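PDB 3VOC: Beta/alpha-amylase, which hydrolyses alpha-1,4-glucosidic bonds of starch-like polysaccharides, this chain being the enzyme's beta-amylase domain, which releases maltose from the non-reducing chain ends. Local coordinates for residues W175-R180 with N334-S339; W285-P290 with P338-D343; Y303-L308 with V342-S347; T322-S327 with E374-F379. All coordinates share one frame; numbering follows the deposited sequence.

Interaction 1: residues W175-R180 with N334-S339; sequences WSYPGR and NYSLPS
Pro178 and Asn334 meet closely: the proline ring turns its CG onto the amide oxygen of Asn334, with OD1 3.2 Å away, and CB of Pro178 follows at 3.5 Å from that same oxygen. A cis peptide bond precedes Pro178 and folds its ring back over Tyr177, so that Pro178 CB lies 3.9 Å above the centre of the Tyr177 ring. The tyrosine extends past the proline toward Asn334 because chi1 is -174°, which sets CG opposite the backbone nitrogen. The touching residues belong to loops of the (beta/alpha)8 barrel: segment 175-180 follows strand 153-156, and residues 334-337 lead into helix 338-352. The tyrosine side of the contact is looser and more open to solvent. Ring and amide planes stand 52° apart, and Tyr177 CE2 comes no nearer than 3.7 Å to Asn334 CG. Farther along, Tyr177 OH touches Ser336 CB at 3.8 Å. Ser336 itself is buried, its OG hydrogen-bonded to His284, a probable substrate-binding residue. Were an alanine to stand in for Asn334, the amide would be gone and a gap would probably open between the second loop and the Pro178 and Tyr177 rings. Trp285 meets the tyrosine ring edge-to-face.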
loop_
_atom_site.group_PDB
_atom_site.type_symbol
_atom_site.label_atom_id
_atom_site.label_comp_id
_atom_site.label_asym_id
_atom_site.label_seq_id
_atom_site.Cartn_x
_atom_site.Cartn_y
_atom_site.Cartn_z
ATOM N N TRP A 175 9.372 1.146 17.031
ATOM C CA TRP A 175 9.473 2.315 16.154
ATOM C C TRP A 175 8.656 3.480 16.709
ATOM O O TRP A 175 7.562 3.280 17.209
ATOM C CB TRP A 175 8.978 1.973 14.745
ATOM C CG TRP A 175 8.929 3.151 13.833
ATOM C CD1 TRP A 175 9.952 3.629 13.069
ATOM C CD2 TRP A 175 7.810 4.026 13.612
ATOM N NE1 TRP A 175 9.536 4.755 12.379
ATOM C CE2 TRP A 175 8.228 5.015 12.693
ATOM C CE3 TRP A 175 6.499 4.077 14.111
ATOM C CZ2 TRP A 175 7.375 6.041 12.245
ATOM C CZ3 TRP A 175 5.647 5.100 13.665
ATOM C CH2 TRP A 175 6.092 6.067 12.742
ATOM N N SER A 176 9.201 4.690 16.607
ATOM C CA SER A 176 8.402 5.912 16.745
ATOM C C SER A 176 8.875 6.939 15.727
ATOM O O SER A 176 10.045 6.963 15.335
ATOM C CB SER A 176 8.474 6.479 18.176
ATOM O OG SER A 176 9.808 6.789 18.506
ATOM N N TYR A 177 7.953 7.775 15.266
ATOM C CA TYR A 177 8.279 8.793 14.278
ATOM C C TYR A 177 9.336 9.725 14.902
ATOM O O TYR A 177 9.255 10.006 16.098
ATOM C CB TYR A 177 7.002 9.552 13.929
ATOM C CG TYR A 177 7.143 10.561 12.815
ATOM C CD1 TYR A 177 7.158 10.150 11.474
ATOM C CD2 TYR A 177 7.234 11.932 13.096
ATOM C CE1 TYR A 177 7.280 11.073 10.447
ATOM C CE2 TYR A 177 7.344 12.879 12.067
ATOM C CZ TYR A 177 7.365 12.431 10.743
ATOM O OH TYR A 177 7.485 13.328 9.714
ATOM N N PRO A 178 10.342 10.174 14.123
ATOM C CA PRO A 178 10.603 9.951 12.695
ATOM C C PRO A 178 11.659 8.869 12.417
ATOM O O PRO A 178 12.493 9.047 11.537
ATOM C CB PRO A 178 11.154 11.308 12.259
ATOM C CG PRO A 178 12.020 11.735 13.485
ATOM C CD PRO A 178 11.339 11.100 14.708
ATOM N N GLY A 179 11.625 7.769 13.165
ATOM C CA GLY A 179 12.582 6.670 12.971
ATOM C C GLY A 179 12.531 6.180 11.531
ATOM O O GLY A 179 11.454 6.111 10.920
ATOM N N ARG A 180 13.684 5.860 10.960
ATOM C CA ARG A 180 13.692 5.398 9.567
ATOM C C ARG A 180 13.068 4.014 9.462
ATOM O O ARG A 180 12.745 3.556 8.363
ATOM C CB ARG A 180 15.103 5.378 8.970
ATOM C CG ARG A 180 16.046 4.444 9.676
ATOM C CD ARG A 180 17.018 3.695 8.748
ATOM N NE ARG A 180 17.680 2.721 9.613
ATOM C CZ ARG A 180 17.719 1.408 9.425
ATOM N NH1 ARG A 180 17.226 0.854 8.319
ATOM N NH2 ARG A 180 18.297 0.648 10.344
ATOM N N ASN A 334 12.980 15.578 11.599
ATOM C CA ASN A 334 12.065 14.733 10.805
ATOM C C ASN A 334 12.512 14.528 9.366
ATOM O O ASN A 334 12.201 13.486 8.738
ATOM C CB ASN A 334 10.642 15.302 10.840
ATOM C CG ASN A 334 10.071 15.331 12.246
ATOM O OD1 ASN A 334 10.527 14.594 13.128
ATOM N ND2 ASN A 334 9.073 16.170 12.466
ATOM N N TYR A 335 13.235 15.530 8.859
ATOM C CA TYR A 335 13.736 15.561 7.496
ATOM C C TYR A 335 12.649 15.133 6.516
ATOM O O TYR A 335 12.838 14.222 5.709
ATOM C CB TYR A 335 14.995 14.701 7.374
ATOM C CG TYR A 335 16.184 15.275 8.112
ATOM C CD1 TYR A 335 16.880 16.380 7.602
ATOM C CD2 TYR A 335 16.600 14.732 9.327
ATOM C CE1 TYR A 335 17.974 16.922 8.281
ATOM C CE2 TYR A 335 17.702 15.260 10.015
ATOM C CZ TYR A 335 18.384 16.345 9.480
ATOM O OH TYR A 335 19.459 16.878 10.152
ATOM N N SER A 336 11.511 15.819 6.604
ATOM C CA SER A 336 10.284 15.388 5.933
ATOM C C SER A 336 9.959 16.296 4.748
ATOM O O SER A 336 9.744 17.490 4.920
ATOM C CB SER A 336 9.121 15.391 6.933
ATOM O OG SER A 336 7.896 15.119 6.282
ATOM N N LEU A 337 9.894 15.715 3.553
ATOM C CA LEU A 337 9.614 16.479 2.343
ATOM C C LEU A 337 8.504 15.816 1.508
ATOM O O LEU A 337 8.732 15.451 0.359
ATOM C CB LEU A 337 10.899 16.649 1.517
ATOM C CG LEU A 337 12.011 17.490 2.152
ATOM C CD1 LEU A 337 13.345 17.264 1.426
ATOM C CD2 LEU A 337 11.624 18.987 2.172
ATOM N N PRO A 338 7.298 15.661 2.095
ATOM C CA PRO A 338 6.225 14.925 1.416
ATOM C C PRO A 338 5.751 15.574 0.137
ATOM O O PRO A 338 5.338 14.872 -0.770
ATOM C CB PRO A 338 5.082 14.898 2.454
ATOM C CG PRO A 338 5.383 16.043 3.384
ATOM C CD PRO A 338 6.888 16.121 3.437
ATOM N N SER A 339 5.795 16.906 0.054
ATOM C CA SER A 339 5.308 17.579 -1.148
ATOM C C SER A 339 6.250 17.327 -2.332
ATOM O O SER A 339 5.804 17.052 -3.448
ATOM C CB SER A 339 5.126 19.082 -0.884
ATOM O OG SER A 339 4.620 19.717 -2.034
#

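Interaction 2: residues W285-P290 with P338-D343; sequences WQMNNP and PSTLVD
Met287 starts out with CG anti to its carbonyl carbon (chi1 -76°), runs extended through chi2, and then bends at chi3 (69°), which lays its terminal methyl against the first turn of helix 338-352 at Leu341. The methyl carbon CE of Met287 sits 3.8 Å from Leu341 CB, and SD of Met287 is almost as near to that carbon, at 3.9 Å. Leu341 thus receives the thioether on its CB, while the Leu341 side chain, with CG anti to the backbone nitrogen, also touches Phe321 of strand 318-321. The methyl also lies 4.0 Å from Leu341 N and, more loosely, 4.4 Å from Thr340 CG2. No hydrogen bond crosses the contact; it is a small, buried, apolar one, in which the thioether lies against the helix surface. Thr340 turns its hydroxyl elsewhere, to Asp328. Glu297 of helix 295-300 touches both Met287 and Leu341. Segment 285-290 follows strand 275-279 and directly succeeds His284, which probably binds substrate. A loop from the C-terminal end of one strand, resting on the N-terminal turn of a helix farther along the chain, belongs to the catalytic end of a (beta/alpha)8 barrel.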
loop_
_atom_site.group_PDB
_atom_site.type_symbol
_atom_site.label_atom_id
_atom_site.label_comp_id
_atom_site.label_asym_id
_atom_site.label_seq_id
_atom_site.Cartn_x
_atom_site.Cartn_y
_atom_site.Cartn_z
ATOM N N TRP A 285 9.616 10.873 5.537
ATOM C CA TRP A 285 10.539 11.342 6.578
ATOM C C TRP A 285 11.934 10.738 6.419
ATOM O O TRP A 285 12.089 9.688 5.789
ATOM C CB TRP A 285 9.950 11.106 7.971
ATOM C CG TRP A 285 9.633 9.684 8.343
ATOM C CD1 TRP A 285 10.371 8.871 9.157
ATOM C CD2 TRP A 285 8.455 8.931 7.989
ATOM N NE1 TRP A 285 9.742 7.654 9.301
ATOM C CE2 TRP A 285 8.566 7.668 8.603
ATOM C CE3 TRP A 285 7.325 9.204 7.203
ATOM C CZ2 TRP A 285 7.593 6.665 8.452
ATOM C CZ3 TRP A 285 6.348 8.199 7.050
ATOM C CH2 TRP A 285 6.501 6.949 7.671
ATOM N N GLN A 286 12.948 11.420 6.957
ATOM C CA GLN A 286 14.368 11.086 6.696
ATOM C C GLN A 286 14.771 11.165 5.218
ATOM O O GLN A 286 15.774 10.574 4.801
ATOM C CB GLN A 286 14.750 9.723 7.297
ATOM C CG GLN A 286 14.385 9.575 8.777
ATOM C CD GLN A 286 14.976 10.680 9.654
ATOM O OE1 GLN A 286 15.861 11.425 9.233
ATOM N NE2 GLN A 286 14.468 10.801 10.872
ATOM N N MET A 287 14.003 11.907 4.422
ATOM C CA MET A 287 14.346 12.063 3.021
ATOM C C MET A 287 15.689 12.780 2.859
ATOM O O MET A 287 16.542 12.319 2.102
ATOM C CB MET A 287 13.237 12.806 2.246
ATOM C CG MET A 287 12.003 11.930 1.953
ATOM S SD MET A 287 10.667 12.927 1.252
ATOM C CE MET A 287 11.353 13.326 -0.367
ATOM N N ASN A 288 15.878 13.894 3.567
ATOM C CA ASN A 288 17.099 14.687 3.408
ATOM C C ASN A 288 18.015 14.680 4.639
ATOM O O ASN A 288 18.802 15.597 4.825
ATOM C CB ASN A 288 16.770 16.138 2.991
ATOM C CG ASN A 288 15.929 16.849 4.016
ATOM O OD1 ASN A 288 14.974 16.277 4.538
ATOM N ND2 ASN A 288 16.267 18.109 4.312
ATOM N N ASN A 289 17.916 13.640 5.461
ATOM C CA ASN A 289 18.834 13.448 6.574
ATOM C C ASN A 289 20.250 13.267 6.015
ATOM O O ASN A 289 20.486 12.386 5.198
ATOM C CB ASN A 289 18.410 12.220 7.400
ATOM C CG ASN A 289 19.199 12.071 8.703
ATOM O OD1 ASN A 289 18.624 11.887 9.773
ATOM N ND2 ASN A 289 20.506 12.111 8.607
ATOM N N PRO A 290 21.201 14.119 6.442
ATOM C CA PRO A 290 22.557 14.014 5.870
ATOM C C PRO A 290 23.221 12.649 6.113
ATOM O O PRO A 290 23.956 12.160 5.245
ATOM C CB PRO A 290 23.330 15.138 6.572
ATOM C CG PRO A 290 22.556 15.433 7.828
ATOM C CD PRO A 290 21.107 15.155 7.486
ATOM N N PRO A 338 7.298 15.661 2.095
ATOM C CA PRO A 338 6.225 14.925 1.416
ATOM C C PRO A 338 5.751 15.574 0.137
ATOM O O PRO A 338 5.338 14.872 -0.770
ATOM C CB PRO A 338 5.082 14.898 2.454
ATOM C CG PRO A 338 5.383 16.043 3.384
ATOM C CD PRO A 338 6.888 16.121 3.437
ATOM N N SER A 339 5.795 16.906 0.054
ATOM C CA SER A 339 5.308 17.579 -1.148
ATOM C C SER A 339 6.250 17.327 -2.332
ATOM O O SER A 339 5.804 17.052 -3.448
ATOM C CB SER A 339 5.126 19.082 -0.884
ATOM O OG SER A 339 4.620 19.717 -2.034
ATOM N N THR A 340 7.558 17.417 -2.081
ATOM C CA THR A 340 8.583 17.004 -3.053
ATOM C C THR A 340 8.442 15.528 -3.437
ATOM O O THR A 340 8.598 15.166 -4.593
ATOM C CB THR A 340 9.998 17.277 -2.481
ATOM O OG1 THR A 340 10.234 18.697 -2.453
ATOM C CG2 THR A 340 11.108 16.580 -3.298
ATOM N N LEU A 341 8.161 14.670 -2.461
ATOM C CA LEU A 341 7.980 13.232 -2.731
ATOM C C LEU A 341 6.803 12.992 -3.682
ATOM O O LEU A 341 6.934 12.251 -4.676
ATOM C CB LEU A 341 7.806 12.450 -1.421
ATOM C CG LEU A 341 7.546 10.943 -1.488
ATOM C CD1 LEU A 341 8.694 10.219 -2.193
ATOM C CD2 LEU A 341 7.342 10.411 -0.059
ATOM N N VAL A 342 5.677 13.642 -3.395
ATOM C CA VAL A 342 4.519 13.581 -4.290
ATOM C C VAL A 342 4.902 14.031 -5.704
ATOM O O VAL A 342 4.552 13.368 -6.677
ATOM C CB VAL A 342 3.329 14.440 -3.778
ATOM C CG1 VAL A 342 2.224 14.506 -4.854
ATOM C CG2 VAL A 342 2.770 13.873 -2.441
ATOM N N ASP A 343 5.612 15.162 -5.809
ATOM C CA ASP A 343 6.061 15.653 -7.127
ATOM C C ASP A 343 6.935 14.619 -7.837
ATOM O O ASP A 343 6.725 14.342 -9.010
ATOM C CB ASP A 343 6.829 16.969 -7.023
ATOM C CG ASP A 343 5.965 18.128 -6.557
ATOM O OD1 ASP A 343 4.734 17.957 -6.417
ATOM O OD2 ASP A 343 6.534 19.222 -6.318
#

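Interaction 3: residues Y303-L308 with V342-S347; sequences YDYNRL and VDTVSS
Tyr305 and Val345 make the main touch here, a CH-pi contact. The methyl CG2 of Val345 stands over one face of the Tyr305 ring, 4.3 Å from its centroid and only 10° off the ring normal, so it lies over the middle of the ring and not its rim. The tyrosine gets there with CG anti to its carbonyl carbon (chi1 -75°), its bond from the backbone directed at the other helix.

The remaining apolar packing is looser. Thr344 CG2 approaches the same ring obliquely, 4.5 Å from Tyr305 CD2. Leu341 and Ile348, to each side along helix 338-352, also touch Tyr305.

The hydrogen bonds lie within each segment or lead out of the contact. Asp304, the N-cap of helix 305-315, takes Arg307 N on OD1 at 3.0 Å, the donor well above the carboxylate plane. In the other helix, Ser346 OG bonds back to Val342 O at 2.8 Å and Ser347 OG to Asp343 O at 3.0 Å. Each of these carbonyls also accepts the usual helical N-H of the same serine, the two donors coming from opposite faces of its plane. Ser346 OG also pairs with the hydroxyl of Tyr381. Tyr305 OH bonds to Glu297, and Thr344 OG1 to Thr340 O.

The two helices are consecutive on the outside of the (beta/alpha)8 barrel, joined through strand 318-321, whose Leu319 and Phe321 touch Val345. The touches between the segments are apolar and those two hydroxyls are bonded elsewhere; the contact therefore rests on packing, while the bond to Glu297 probably limits how far the Tyr305 ring can shift.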
loop_
_atom_site.group_PDB
_atom_site.type_symbol
_atom_site.label_atom_id
_atom_site.label_comp_id
_atom_site.label_asym_id
_atom_site.label_seq_id
_atom_site.Cartn_x
_atom_site.Cartn_y
_atom_site.Cartn_z
ATOM N N TYR A 303 14.185 1.614 -3.581
ATOM C CA TYR A 303 15.543 1.904 -4.022
ATOM C C TYR A 303 15.535 2.761 -5.288
ATOM O O TYR A 303 16.399 3.617 -5.474
ATOM C CB TYR A 303 16.251 0.557 -4.255
ATOM C CG TYR A 303 17.530 0.584 -5.068
ATOM C CD1 TYR A 303 18.678 1.223 -4.588
ATOM C CD2 TYR A 303 17.592 -0.059 -6.310
ATOM C CE1 TYR A 303 19.858 1.224 -5.327
ATOM C CE2 TYR A 303 18.756 -0.056 -7.058
ATOM C CZ TYR A 303 19.883 0.583 -6.557
ATOM O OH TYR A 303 21.028 0.584 -7.306
ATOM N N ASP A 304 14.550 2.537 -6.151
ATOM C CA ASP A 304 14.547 3.146 -7.483
ATOM C C ASP A 304 13.086 3.319 -7.899
ATOM O O ASP A 304 12.429 2.360 -8.337
ATOM C CB ASP A 304 15.356 2.246 -8.460
ATOM C CG ASP A 304 15.357 2.745 -9.913
ATOM O OD1 ASP A 304 14.573 3.644 -10.276
ATOM O OD2 ASP A 304 16.147 2.186 -10.712
ATOM N N TYR A 305 12.576 4.545 -7.766
ATOM C CA TYR A 305 11.177 4.799 -8.101
ATOM C C TYR A 305 10.914 4.649 -9.599
ATOM O O TYR A 305 9.817 4.254 -9.996
ATOM C CB TYR A 305 10.749 6.197 -7.660
ATOM C CG TYR A 305 10.534 6.359 -6.181
ATOM C CD1 TYR A 305 9.622 5.556 -5.490
ATOM C CD2 TYR A 305 11.214 7.341 -5.474
ATOM C CE1 TYR A 305 9.420 5.714 -4.129
ATOM C CE2 TYR A 305 11.017 7.504 -4.114
ATOM C CZ TYR A 305 10.121 6.686 -3.448
ATOM O OH TYR A 305 9.919 6.857 -2.093
ATOM N N ASN A 306 11.900 4.967 -10.437
ATOM C CA ASN A 306 11.693 4.796 -11.885
ATOM C C ASN A 306 11.372 3.328 -12.174
ATOM O O ASN A 306 10.445 3.011 -12.904
ATOM C CB ASN A 306 12.922 5.225 -12.707
ATOM C CG ASN A 306 13.079 6.740 -12.804
ATOM O OD1 ASN A 306 12.143 7.471 -13.167
ATOM N ND2 ASN A 306 14.282 7.216 -12.517
ATOM N N ARG A 307 12.160 2.433 -11.589
ATOM C CA ARG A 307 11.988 1.015 -11.836
ATOM C C ARG A 307 10.708 0.494 -11.203
ATOM O O ARG A 307 10.035 -0.342 -11.782
ATOM C CB ARG A 307 13.166 0.232 -11.278
ATOM C CG ARG A 307 13.338 -1.124 -11.928
ATOM C CD ARG A 307 14.570 -1.793 -11.355
ATOM N NE ARG A 307 14.242 -2.545 -10.144
ATOM C CZ ARG A 307 15.139 -2.979 -9.268
ATOM N NH1 ARG A 307 16.423 -2.682 -9.428
ATOM N NH2 ARG A 307 14.751 -3.704 -8.222
ATOM N N LEU A 308 10.403 0.960 -9.996
ATOM C CA LEU A 308 9.214 0.483 -9.292
ATOM C C LEU A 308 7.962 0.878 -10.067
ATOM O O LEU A 308 7.038 0.067 -10.231
ATOM C CB LEU A 308 9.162 1.067 -7.876
ATOM C CG LEU A 308 7.985 0.610 -6.990
ATOM C CD1 LEU A 308 8.001 -0.906 -6.755
ATOM C CD2 LEU A 308 8.042 1.317 -5.661
ATOM N N VAL A 342 5.677 13.642 -3.395
ATOM C CA VAL A 342 4.519 13.581 -4.290
ATOM C C VAL A 342 4.902 14.031 -5.704
ATOM O O VAL A 342 4.552 13.368 -6.677
ATOM C CB VAL A 342 3.329 14.440 -3.778
ATOM C CG1 VAL A 342 2.224 14.506 -4.854
ATOM C CG2 VAL A 342 2.770 13.873 -2.441
ATOM N N ASP A 343 5.612 15.162 -5.809
ATOM C CA ASP A 343 6.061 15.653 -7.127
ATOM C C ASP A 343 6.935 14.619 -7.837
ATOM O O ASP A 343 6.725 14.342 -9.010
ATOM C CB ASP A 343 6.829 16.969 -7.023
ATOM C CG ASP A 343 5.965 18.128 -6.557
ATOM O OD1 ASP A 343 4.734 17.957 -6.417
ATOM O OD2 ASP A 343 6.534 19.222 -6.318
ATOM N N THR A 344 7.891 14.047 -7.105
ATOM C CA THR A 344 8.797 13.035 -7.660
ATOM C C THR A 344 8.031 11.843 -8.225
ATOM O O THR A 344 8.163 11.523 -9.406
ATOM C CB THR A 344 9.822 12.562 -6.606
ATOM O OG1 THR A 344 10.637 13.678 -6.224
ATOM C CG2 THR A 344 10.730 11.453 -7.192
ATOM N N VAL A 345 7.214 11.210 -7.392
ATOM C CA VAL A 345 6.482 10.006 -7.781
ATOM C C VAL A 345 5.511 10.330 -8.905
ATOM O O VAL A 345 5.446 9.609 -9.924
ATOM C CB VAL A 345 5.743 9.380 -6.565
ATOM C CG1 VAL A 345 4.700 8.341 -7.017
ATOM C CG2 VAL A 345 6.746 8.769 -5.585
ATOM N N SER A 346 4.788 11.432 -8.740
ATOM C CA SER A 346 3.805 11.860 -9.747
ATOM C C SER A 346 4.432 12.153 -11.114
ATOM O O SER A 346 3.894 11.728 -12.138
ATOM C CB SER A 346 2.991 13.070 -9.254
ATOM O OG SER A 346 2.252 12.762 -8.075
ATOM N N SER A 347 5.549 12.880 -11.125
ATOM C CA SER A 347 6.281 13.186 -12.375
ATOM C C SER A 347 6.744 11.924 -13.100
ATOM O O SER A 347 6.637 11.823 -14.327
ATOM C CB SER A 347 7.518 14.042 -12.090
ATOM O OG SER A 347 7.152 15.379 -11.805
#

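Interaction 4: residues T322-S327 with E374-F379; sequences TCLEMS and EKITKF
Lys375 faces Leu324 with the base of its side chain. Its CB lies 3.8 Å from Leu324 CG and 3.9 Å from Leu324 CD2, an apolar seat for the leucine. Next out, CG, anti to the lysine's carbonyl carbon, passes 3.8 Å from Leu324 O. The bend at chi2 (-48°) turns CD and CE away from the leucine and carries NZ into a polar cluster. There NZ makes a salt bridge to Glu374 OE1 at 2.9 Å and another to Asp343 of helix 338-352, and bonds to Ser339 OG. Lys378 NZ reaches Glu374 OE1 as well, at 2.7 Å, from the opposite face of the carboxylate, so that one oxygen is gripped by two ammonium groups. With an alanine here the chain beyond CB is gone, and Asp343 would probably lose this charged partner, and helices 338-352 and 367-378 one polar tie between them.

Leu324 adds a second apolar touch, CD2 to Ile376 CG2 at 3.9 Å, the two side chains crossing at about a right angle. It sits in a type I turn from Cys323 to Met326, closed by Met326 N to Cys323 O. Here the loop leaving strand 318-321 at the catalytic end of the (beta/alpha)8 barrel, with Thr322 a probable substrate-binding residue, packs on the later part of helix 367-378, the helix after the next strand.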
loop_
_atom_site.group_PDB
_atom_site.type_symbol
_atom_site.label_atom_id
_atom_site.label_comp_id
_atom_site.label_asym_id
_atom_site.label_seq_id
_atom_site.Cartn_x
_atom_site.Cartn_y
_atom_site.Cartn_z
ATOM N N THR A 322 0.043 8.899 -1.901
ATOM C CA THR A 322 -0.527 9.503 -0.704
ATOM C C THR A 322 0.306 10.711 -0.275
ATOM O O THR A 322 1.261 11.092 -0.970
ATOM C CB THR A 322 -0.615 8.442 0.427
ATOM O OG1 THR A 322 -1.180 9.035 1.595
ATOM C CG2 THR A 322 0.764 7.887 0.757
ATOM N N CYS A 323 -0.054 11.310 0.859
ATOM C CA CYS A 323 0.574 12.544 1.369
ATOM C C CYS A 323 0.291 13.794 0.540
ATOM O O CYS A 323 0.950 14.829 0.738
ATOM C CB CYS A 323 2.089 12.422 1.546
ATOM S SG CYS A 323 2.578 11.002 2.426
ATOM N N LEU A 324 -0.706 13.719 -0.343
ATOM C CA LEU A 324 -1.066 14.859 -1.181
ATOM C C LEU A 324 -1.427 16.139 -0.413
ATOM O O LEU A 324 -1.331 17.255 -0.958
ATOM C CB LEU A 324 -2.196 14.488 -2.145
ATOM C CG LEU A 324 -1.725 13.998 -3.511
ATOM C CD1 LEU A 324 -1.018 12.642 -3.419
ATOM C CD2 LEU A 324 -2.931 13.894 -4.447
ATOM N N GLU A 325 -1.826 15.981 0.850
ATOM C CA GLU A 325 -2.245 17.127 1.661
ATOM C C GLU A 325 -1.110 17.832 2.406
ATOM O O GLU A 325 -1.324 18.920 2.984
ATOM C CB GLU A 325 -3.341 16.707 2.663
ATOM C CG GLU A 325 -2.850 16.164 4.019
ATOM C CD GLU A 325 -2.295 14.722 3.985
ATOM O OE1 GLU A 325 -2.064 14.151 2.889
ATOM O OE2 GLU A 325 -2.081 14.160 5.083
ATOM N N MET A 326 0.077 17.223 2.406
ATOM C CA MET A 326 1.191 17.686 3.252
ATOM C C MET A 326 2.146 18.644 2.550
ATOM O O MET A 326 2.320 18.579 1.334
ATOM C CB MET A 326 2.008 16.504 3.751
ATOM C CG MET A 326 1.355 15.714 4.836
ATOM S SD MET A 326 2.493 14.445 5.409
ATOM C CE MET A 326 1.323 13.554 6.450
ATOM N N SER A 327 2.776 19.514 3.336
ATOM C CA SER A 327 3.761 20.465 2.813
ATOM C C SER A 327 5.175 20.015 3.139
ATOM O O SER A 327 5.388 19.241 4.073
ATOM C CB SER A 327 3.525 21.865 3.395
ATOM O OG SER A 327 2.247 22.357 3.057
ATOM N N GLU A 374 -3.611 21.467 -5.607
ATOM C CA GLU A 374 -2.371 21.729 -6.357
ATOM C C GLU A 374 -1.828 20.448 -7.004
ATOM O O GLU A 374 -1.494 20.435 -8.192
ATOM C CB GLU A 374 -1.324 22.404 -5.446
ATOM C CG GLU A 374 0.111 22.425 -5.997
ATOM C CD GLU A 374 1.184 22.366 -4.899
ATOM O OE1 GLU A 374 2.310 21.883 -5.158
ATOM O OE2 GLU A 374 0.907 22.816 -3.771
ATOM N N LYS A 375 -1.770 19.366 -6.228
ATOM C CA LYS A 375 -1.213 18.120 -6.724
ATOM C C LYS A 375 -2.045 17.499 -7.834
ATOM O O LYS A 375 -1.510 17.171 -8.907
ATOM C CB LYS A 375 -0.979 17.110 -5.572
ATOM C CG LYS A 375 0.013 17.627 -4.478
ATOM C CD LYS A 375 1.289 18.207 -5.096
ATOM C CE LYS A 375 2.359 18.516 -4.014
ATOM N NZ LYS A 375 3.507 19.346 -4.550
ATOM N N ILE A 376 -3.351 17.360 -7.602
ATOM C CA ILE A 376 -4.207 16.698 -8.603
ATOM C C ILE A 376 -4.245 17.454 -9.941
ATOM O O ILE A 376 -4.358 16.827 -10.986
ATOM C CB ILE A 376 -5.644 16.351 -8.060
ATOM C CG1 ILE A 376 -6.414 17.609 -7.635
ATOM C CG2 ILE A 376 -5.537 15.359 -6.888
ATOM C CD1 ILE A 376 -7.837 17.324 -7.107
ATOM N N THR A 377 -4.137 18.786 -9.899
ATOM C CA THR A 377 -4.181 19.605 -11.112
ATOM C C THR A 377 -2.816 19.710 -11.811
ATOM O O THR A 377 -2.767 19.787 -13.039
ATOM C CB THR A 377 -4.721 21.044 -10.861
ATOM O OG1 THR A 377 -3.927 21.688 -9.860
ATOM C CG2 THR A 377 -6.192 21.019 -10.410
ATOM N N LYS A 378 -1.719 19.727 -11.042
ATOM C CA LYS A 378 -0.367 19.729 -11.620
ATOM C C LYS A 378 -0.101 18.430 -12.378
ATOM O O LYS A 378 0.580 18.427 -13.403
ATOM C CB LYS A 378 0.710 19.881 -10.540
ATOM C CG LYS A 378 1.049 21.313 -10.162
ATOM C CD LYS A 378 2.070 21.343 -9.016
ATOM C CE LYS A 378 2.467 22.774 -8.639
ATOM N NZ LYS A 378 3.416 22.807 -7.466
ATOM N N PHE A 379 -0.638 17.327 -11.872
ATOM C CA PHE A 379 -0.227 16.012 -12.373
ATOM C C PHE A 379 -1.310 15.191 -13.062
ATOM O O PHE A 379 -1.120 14.006 -13.335
ATOM C CB PHE A 379 0.460 15.227 -11.251
ATOM C CG PHE A 379 1.694 15.911 -10.711
ATOM C CD1 PHE A 379 2.843 16.020 -11.500
ATOM C CD2 PHE A 379 1.706 16.447 -9.425
ATOM C CE1 PHE A 379 3.985 16.669 -11.025
ATOM C CE2 PHE A 379 2.848 17.102 -8.930
ATOM C CZ PHE A 379 3.995 17.206 -9.736
#

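In the fold
Three of the four contacts use helix 338-352: interaction 1 includes the residues that lead into it, interaction 2 its first turn and interaction 3 its middle. Interaction 4 joins a neighbouring loop and helix, and is tied to it by a lysine salt bridge. Interactions 2 and 4 are buried and mainly apolar across the contact, though charges flank interaction 4. Interaction 3, between outer helices, is partly buried and relies on a methyl over a ring. Interaction 1, between loops, is the most open, and mixes proline, ring and amide; Pro178 O and Gly179 O bond to Gln286 and Trp285, linking it to interaction 2.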